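Local coordinates for hemerythrin HHE cation binding domain protein (Mycobacterium kansasii, PDB 6TYJ) that binds metal ions, here zinc, in a helical hemerythrin-like bundle whose sites have also been seen to hold iron, at residues E14-H19 with E141-R146; V10-V15 with D60-A65. One frame throughout, in Å; residues are numbered along the deposited sequence.

Both contacts start from the beginning of helix 12-32 and share Glu14 and Val15, and their centres lie only about 6 Å apart. In contact 1 this helix meets helix 133-161, far along the chain; in contact 2 its first turn meets the end of helix 38-65, 45 residues on. Leu16 and Tyr62 join the two directly, with Leu16 CD1 3.4 Å from Tyr62 CD2, and Met143 SD reaches Ala12 CB at 3.7 Å. The two contacts lie on the same side of the chain's centre, beside the zinc-binding interior, and helix 133-161 packs there against both the start of helix 12-32 and the end of helix 38-65.

Contact 1. Residues E14-H19 with E141-R146; sequences EVLKEH and EKMAAR
Near the metal site of the hemerythrin bundle, helix 12-32 and helix 133-161 pack through one methionine, Met143, which reaches across to Val15 and Leu16. Between 14-19 and 141-146 the nearest CA atoms are those of Val15 and Ala144, 6.8 Å apart. No hydrogen bond crosses between 14-19 and 141-146, so the join is apolar.

Met143 leaves its helix toward the other one and then turns at the thioether: chi3 of 63° bends CE out of the line of the chain and brings this methyl over Leu16. CE sits 3.5 Å from Leu16 CG, at the fork of the side chain, with CD2 at 3.7 Å and CD1 at 4.0 Å. One methyl therefore meets the whole branch point of the leucine, and the two side chains run at about a right angle to each other. Val15 takes the earlier part of the methionine as well as its end. Its CG1 is anti to the backbone N (chi1 168°) and lies 4.1 Å from Met143 CE and 4.2 Å from Met143 CB. The valine thus lies against both ends of the methionine, while the leucine receives the tip alone.

All three side chains are buried. Val15 also touches Met147, one turn further along helix 133-161. Leu16 goes deeper, against Glu58 and Glu118, both of which bind zinc in this crystal, and its side chain is about 5 Å from a bound zinc ion at nearest atoms. Met143 thus backs a leucine that itself lies against the metal ligands; the histidine and carboxylate site held inside a helical bundle is what characterises the hemerythrin HHE fold.

Contact 2. Residues V10-V15 with D60-A65; sequences VNAYEV and DLYYPA. Unlike the reference sequence in segment 10-15: Val10 (reference Met).
Tyr62 reaches from helix 38-65 to the first turn of helix 12-32, where it meets Ala12 and Tyr13. From CB, which points toward the other helix, the side chain sets out with CG anti to the backbone N (chi1 -175°). Down one side of the ring, CD1 and CE1 each lie 4.0 Å from Ala12 CB, which approaches obliquely. CE1 is also 4.1 Å from Tyr13 CD1. Further out, CZ is 4.2 Å from Tyr13 CE1. At the tip, OH comes to 3.2 Å from Tyr13 CE1, near the plane of that ring and at its edge; the two tyrosine side chains cross at about a right angle. The polar need of this hydroxyl is met elsewhere, by a hydrogen bond to Met122 O, while Tyr13 OH bonds to Ala125 N.

The turn that receives Tyr62 starts with a capping box: Glu14 N donates to Asn11 OD1 at 2.9 Å, and Asn11 N to Glu14 OE1 at 3.3 Å. Both tyrosines also touch Ile123, just beyond helix 100-121; Ala12 touches Met143 and Tyr13 touches Leu136, both on helix 133-161. Tyr62 thus bridges helices 38-65 and 12-32, with the 122-125 loop holding both hydroxyls.

Contact 1. Residues E14-H19 with E141-R146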
loop_
_atom_site.group_PDB
_atom_site.type_symbol
_atom_site.label_atom_id
_atom_site.label_comp_id
_atom_site.label_asym_id
_atom_site.label_seq_id
_atom_site.Cartn_x
_atom_site.Cartn_y
_atom_site.Cartn_z
ATOM N N GLU A 14 -7.285 -5.215 11.770
ATOM C CA GLU A 14 -6.769 -6.495 11.297
ATOM C C GLU A 14 -6.635 -6.508 9.785
ATOM O O GLU A 14 -5.644 -7.018 9.247
ATOM C CB GLU A 14 -7.683 -7.624 11.771
ATOM C CG GLU A 14 -7.705 -7.785 13.284
ATOM C CD GLU A 14 -8.789 -8.733 13.772
ATOM O OE1 GLU A 14 -9.738 -9.009 13.006
ATOM O OE2 GLU A 14 -8.691 -9.197 14.929
ATOM N N VAL A 15 -7.622 -5.957 9.077
ATOM C CA VAL A 15 -7.529 -5.890 7.624
ATOM C C VAL A 15 -6.249 -5.186 7.204
ATOM O O VAL A 15 -5.517 -5.663 6.333
ATOM C CB VAL A 15 -8.764 -5.191 7.027
ATOM C CG1 VAL A 15 -8.516 -4.871 5.547
ATOM C CG2 VAL A 15 -9.959 -6.068 7.159
ATOM N N LEU A 16 -5.969 -4.024 7.808
ATOM C CA LEU A 16 -4.797 -3.267 7.395
ATOM C C LEU A 16 -3.518 -3.958 7.840
ATOM O O LEU A 16 -2.551 -3.999 7.080
ATOM C CB LEU A 16 -4.830 -1.845 7.939
ATOM C CG LEU A 16 -5.932 -0.985 7.317
ATOM C CD1 LEU A 16 -5.927 0.331 8.027
ATOM C CD2 LEU A 16 -5.647 -0.807 5.833
ATOM N N LYS A 17 -3.484 -4.484 9.065
ATOM C CA LYS A 17 -2.264 -5.149 9.508
ATOM C C LYS A 17 -1.995 -6.385 8.670
ATOM O O LYS A 17 -0.839 -6.653 8.288
ATOM C CB LYS A 17 -2.358 -5.483 11.003
ATOM C CG LYS A 17 -2.290 -4.232 11.868
ATOM C CD LYS A 17 -2.578 -4.501 13.346
ATOM C CE LYS A 17 -1.354 -4.994 14.052
ATOM N NZ LYS A 17 -1.704 -5.484 15.420
ATOM N N GLU A 18 -3.035 -7.164 8.371
ATOM C CA GLU A 18 -2.805 -8.349 7.547
ATOM C C GLU A 18 -2.335 -7.953 6.156
ATOM O O GLU A 18 -1.506 -8.645 5.551
ATOM C CB GLU A 18 -4.074 -9.197 7.472
ATOM C CG GLU A 18 -4.391 -9.908 8.774
ATOM C CD GLU A 18 -5.717 -10.637 8.744
ATOM O OE1 GLU A 18 -6.146 -11.054 7.646
ATOM O OE2 GLU A 18 -6.332 -10.789 9.823
ATOM N N HIS A 19 -2.834 -6.837 5.629
ATOM C CA HIS A 19 -2.393 -6.448 4.295
ATOM C C HIS A 19 -0.978 -5.878 4.309
ATOM O O HIS A 19 -0.229 -6.070 3.337
ATOM C CB HIS A 19 -3.379 -5.456 3.676
ATOM C CG HIS A 19 -3.300 -5.439 2.180
ATOM N ND1 HIS A 19 -3.356 -4.280 1.433
ATOM C CD2 HIS A 19 -3.154 -6.454 1.292
ATOM C CE1 HIS A 19 -3.255 -4.580 0.154
ATOM N NE2 HIS A 19 -3.131 -5.890 0.037
ATOM N N GLU A 141 -15.324 -5.115 7.430
ATOM C CA GLU A 141 -16.058 -5.836 6.400
ATOM C C GLU A 141 -16.123 -5.036 5.108
ATOM O O GLU A 141 -15.956 -5.602 4.018
ATOM C CB GLU A 141 -17.475 -6.163 6.901
ATOM N N LYS A 142 -16.418 -3.729 5.201
ATOM C CA LYS A 142 -16.492 -2.910 3.995
ATOM C C LYS A 142 -15.133 -2.832 3.317
ATOM O O LYS A 142 -15.037 -2.898 2.084
ATOM C CB LYS A 142 -17.016 -1.497 4.315
ATOM N N MET A 143 -14.066 -2.716 4.114
ATOM C CA MET A 143 -12.721 -2.640 3.551
ATOM C C MET A 143 -12.335 -3.938 2.863
ATOM O O MET A 143 -11.717 -3.924 1.795
ATOM C CB MET A 143 -11.711 -2.297 4.649
ATOM C CG MET A 143 -11.833 -0.863 5.128
ATOM S SD MET A 143 -10.973 -0.539 6.687
ATOM C CE MET A 143 -9.308 -0.867 6.232
ATOM N N ALA A 144 -12.633 -5.073 3.483
ATOM C CA ALA A 144 -12.309 -6.343 2.848
ATOM C C ALA A 144 -13.023 -6.496 1.513
ATOM O O ALA A 144 -12.415 -6.929 0.524
ATOM C CB ALA A 144 -12.652 -7.492 3.787
ATOM N N ALA A 145 -14.309 -6.127 1.450
ATOM C CA ALA A 145 -15.012 -6.219 0.171
ATOM C C ALA A 145 -14.457 -5.220 -0.839
ATOM O O ALA A 145 -14.319 -5.542 -2.020
ATOM C CB ALA A 145 -16.522 -6.002 0.372
ATOM N N ARG A 146 -14.205 -3.981 -0.412
ATOM C CA ARG A 146 -13.686 -3.001 -1.340
ATOM C C ARG A 146 -12.310 -3.419 -1.852
ATOM O O ARG A 146 -11.972 -3.131 -3.007
ATOM C CB ARG A 146 -13.645 -1.633 -0.667
ATOM C CG ARG A 146 -13.485 -0.463 -1.621
ATOM C CD ARG A 146 -14.755 -0.165 -2.466
ATOM N NE ARG A 146 -15.875 0.341 -1.656
ATOM C CZ ARG A 146 -16.041 1.620 -1.307
ATOM N NH1 ARG A 146 -15.170 2.552 -1.703
ATOM N NH2 ARG A 146 -17.078 1.966 -0.557
#

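Contact 2. Residues V10-V15 with D60-A65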
loop_
_atom_site.group_PDB
_atom_site.type_symbol
_atom_site.label_atom_id
_atom_site.label_comp_id
_atom_site.label_asym_id
_atom_site.label_seq_id
_atom_site.Cartn_x
_atom_site.Cartn_y
_atom_site.Cartn_z
ATOM N N VAL A 10 -13.892 -9.988 11.533
ATOM C CA VAL A 10 -12.704 -9.194 11.244
ATOM C C VAL A 10 -13.001 -7.723 11.521
ATOM O O VAL A 10 -14.157 -7.288 11.527
ATOM C CB VAL A 10 -12.225 -9.397 9.793
ATOM C CG1 VAL A 10 -12.957 -8.448 8.848
ATOM C CG2 VAL A 10 -10.733 -9.188 9.700
ATOM N N ASN A 11 -11.950 -6.941 11.775
ATOM C CA ASN A 11 -12.112 -5.506 11.972
ATOM C C ASN A 11 -11.083 -4.741 11.150
ATOM O O ASN A 11 -10.181 -5.313 10.527
ATOM C CB ASN A 11 -12.067 -5.112 13.467
ATOM C CG ASN A 11 -10.693 -5.225 14.093
ATOM O OD1 ASN A 11 -9.672 -4.942 13.479
ATOM N ND2 ASN A 11 -10.674 -5.592 15.366
ATOM N N ALA A 12 -11.258 -3.417 11.142
ATOM C CA ALA A 12 -10.497 -2.559 10.242
ATOM C C ALA A 12 -9.004 -2.645 10.514
ATOM O O ALA A 12 -8.207 -2.615 9.573
ATOM C CB ALA A 12 -10.978 -1.110 10.377
ATOM N N TYR A 13 -8.614 -2.737 11.797
ATOM C CA TYR A 13 -7.196 -2.820 12.139
ATOM C C TYR A 13 -6.587 -4.096 11.590
ATOM O O TYR A 13 -5.487 -4.080 11.031
ATOM C CB TYR A 13 -6.998 -2.782 13.654
ATOM C CG TYR A 13 -7.672 -1.604 14.347
ATOM C CD1 TYR A 13 -7.784 -0.373 13.724
ATOM C CD2 TYR A 13 -8.157 -1.735 15.635
ATOM C CE1 TYR A 13 -8.396 0.704 14.380
ATOM C CE2 TYR A 13 -8.761 -0.688 16.292
ATOM C CZ TYR A 13 -8.870 0.536 15.666
ATOM O OH TYR A 13 -9.482 1.566 16.364
ATOM N N GLU A 14 -7.285 -5.215 11.770
ATOM C CA GLU A 14 -6.769 -6.495 11.297
ATOM C C GLU A 14 -6.635 -6.508 9.785
ATOM O O GLU A 14 -5.644 -7.018 9.247
ATOM C CB GLU A 14 -7.683 -7.624 11.771
ATOM C CG GLU A 14 -7.705 -7.785 13.284
ATOM C CD GLU A 14 -8.789 -8.733 13.772
ATOM O OE1 GLU A 14 -9.738 -9.009 13.006
ATOM O OE2 GLU A 14 -8.691 -9.197 14.929
ATOM N N VAL A 15 -7.622 -5.957 9.077
ATOM C CA VAL A 15 -7.529 -5.890 7.624
ATOM C C VAL A 15 -6.249 -5.186 7.204
ATOM O O VAL A 15 -5.517 -5.663 6.333
ATOM C CB VAL A 15 -8.764 -5.191 7.027
ATOM C CG1 VAL A 15 -8.516 -4.871 5.547
ATOM C CG2 VAL A 15 -9.959 -6.068 7.159
ATOM N N ASP A 60 -10.037 5.886 1.021
ATOM C CA ASP A 60 -11.474 5.921 0.727
ATOM C C ASP A 60 -12.337 5.476 1.892
ATOM O O ASP A 60 -13.519 5.875 1.964
ATOM C CB ASP A 60 -11.777 5.016 -0.471
ATOM C CG ASP A 60 -11.077 5.465 -1.751
ATOM O OD1 ASP A 60 -10.521 6.592 -1.802
ATOM O OD2 ASP A 60 -11.128 4.702 -2.733
ATOM N N LEU A 61 -11.807 4.644 2.789
ATOM C CA LEU A 61 -12.596 4.087 3.882
ATOM C C LEU A 61 -11.955 4.334 5.242
ATOM O O LEU A 61 -12.614 4.849 6.151
ATOM C CB LEU A 61 -12.825 2.591 3.665
ATOM C CG LEU A 61 -13.821 2.290 2.539
ATOM C CD1 LEU A 61 -13.872 0.835 2.131
ATOM C CD2 LEU A 61 -15.198 2.740 2.990
ATOM N N TYR A 62 -10.682 3.966 5.417
ATOM C CA TYR A 62 -10.146 3.954 6.776
ATOM C C TYR A 62 -9.838 5.362 7.286
ATOM O O TYR A 62 -10.267 5.750 8.380
ATOM C CB TYR A 62 -8.882 3.092 6.816
ATOM C CG TYR A 62 -8.336 2.928 8.227
ATOM C CD1 TYR A 62 -9.056 2.226 9.181
ATOM C CD2 TYR A 62 -7.119 3.499 8.604
ATOM C CE1 TYR A 62 -8.559 2.065 10.469
ATOM C CE2 TYR A 62 -6.622 3.359 9.913
ATOM C CZ TYR A 62 -7.349 2.641 10.828
ATOM O OH TYR A 62 -6.894 2.465 12.119
ATOM N N TYR A 63 -9.049 6.127 6.533
ATOM C CA TYR A 63 -8.710 7.458 7.005
ATOM C C TYR A 63 -9.943 8.360 7.151
ATOM O O TYR A 63 -9.958 9.153 8.106
ATOM C CB TYR A 63 -7.648 8.083 6.081
ATOM C CG TYR A 63 -6.272 7.475 6.178
ATOM C CD1 TYR A 63 -5.902 6.784 7.312
ATOM C CD2 TYR A 63 -5.352 7.590 5.133
ATOM C CE1 TYR A 63 -4.622 6.219 7.433
ATOM C CE2 TYR A 63 -4.080 7.030 5.251
ATOM C CZ TYR A 63 -3.741 6.337 6.404
ATOM O OH TYR A 63 -2.485 5.762 6.582
ATOM N N PRO A 64 -11.000 8.282 6.309
ATOM C CA PRO A 64 -12.178 9.122 6.574
ATOM C C PRO A 64 -12.831 8.812 7.911
ATOM O O PRO A 64 -13.321 9.735 8.590
ATOM C CB PRO A 64 -13.089 8.814 5.372
ATOM C CG PRO A 64 -12.086 8.557 4.250
ATOM C CD PRO A 64 -11.000 7.738 4.930
ATOM N N ALA A 65 -12.856 7.531 8.304
ATOM C CA ALA A 65 -13.398 7.141 9.599
ATOM C C ALA A 65 -12.590 7.730 10.741
ATOM O O ALA A 65 -13.112 7.928 11.854
ATOM C CB ALA A 65 -13.426 5.618 9.720
#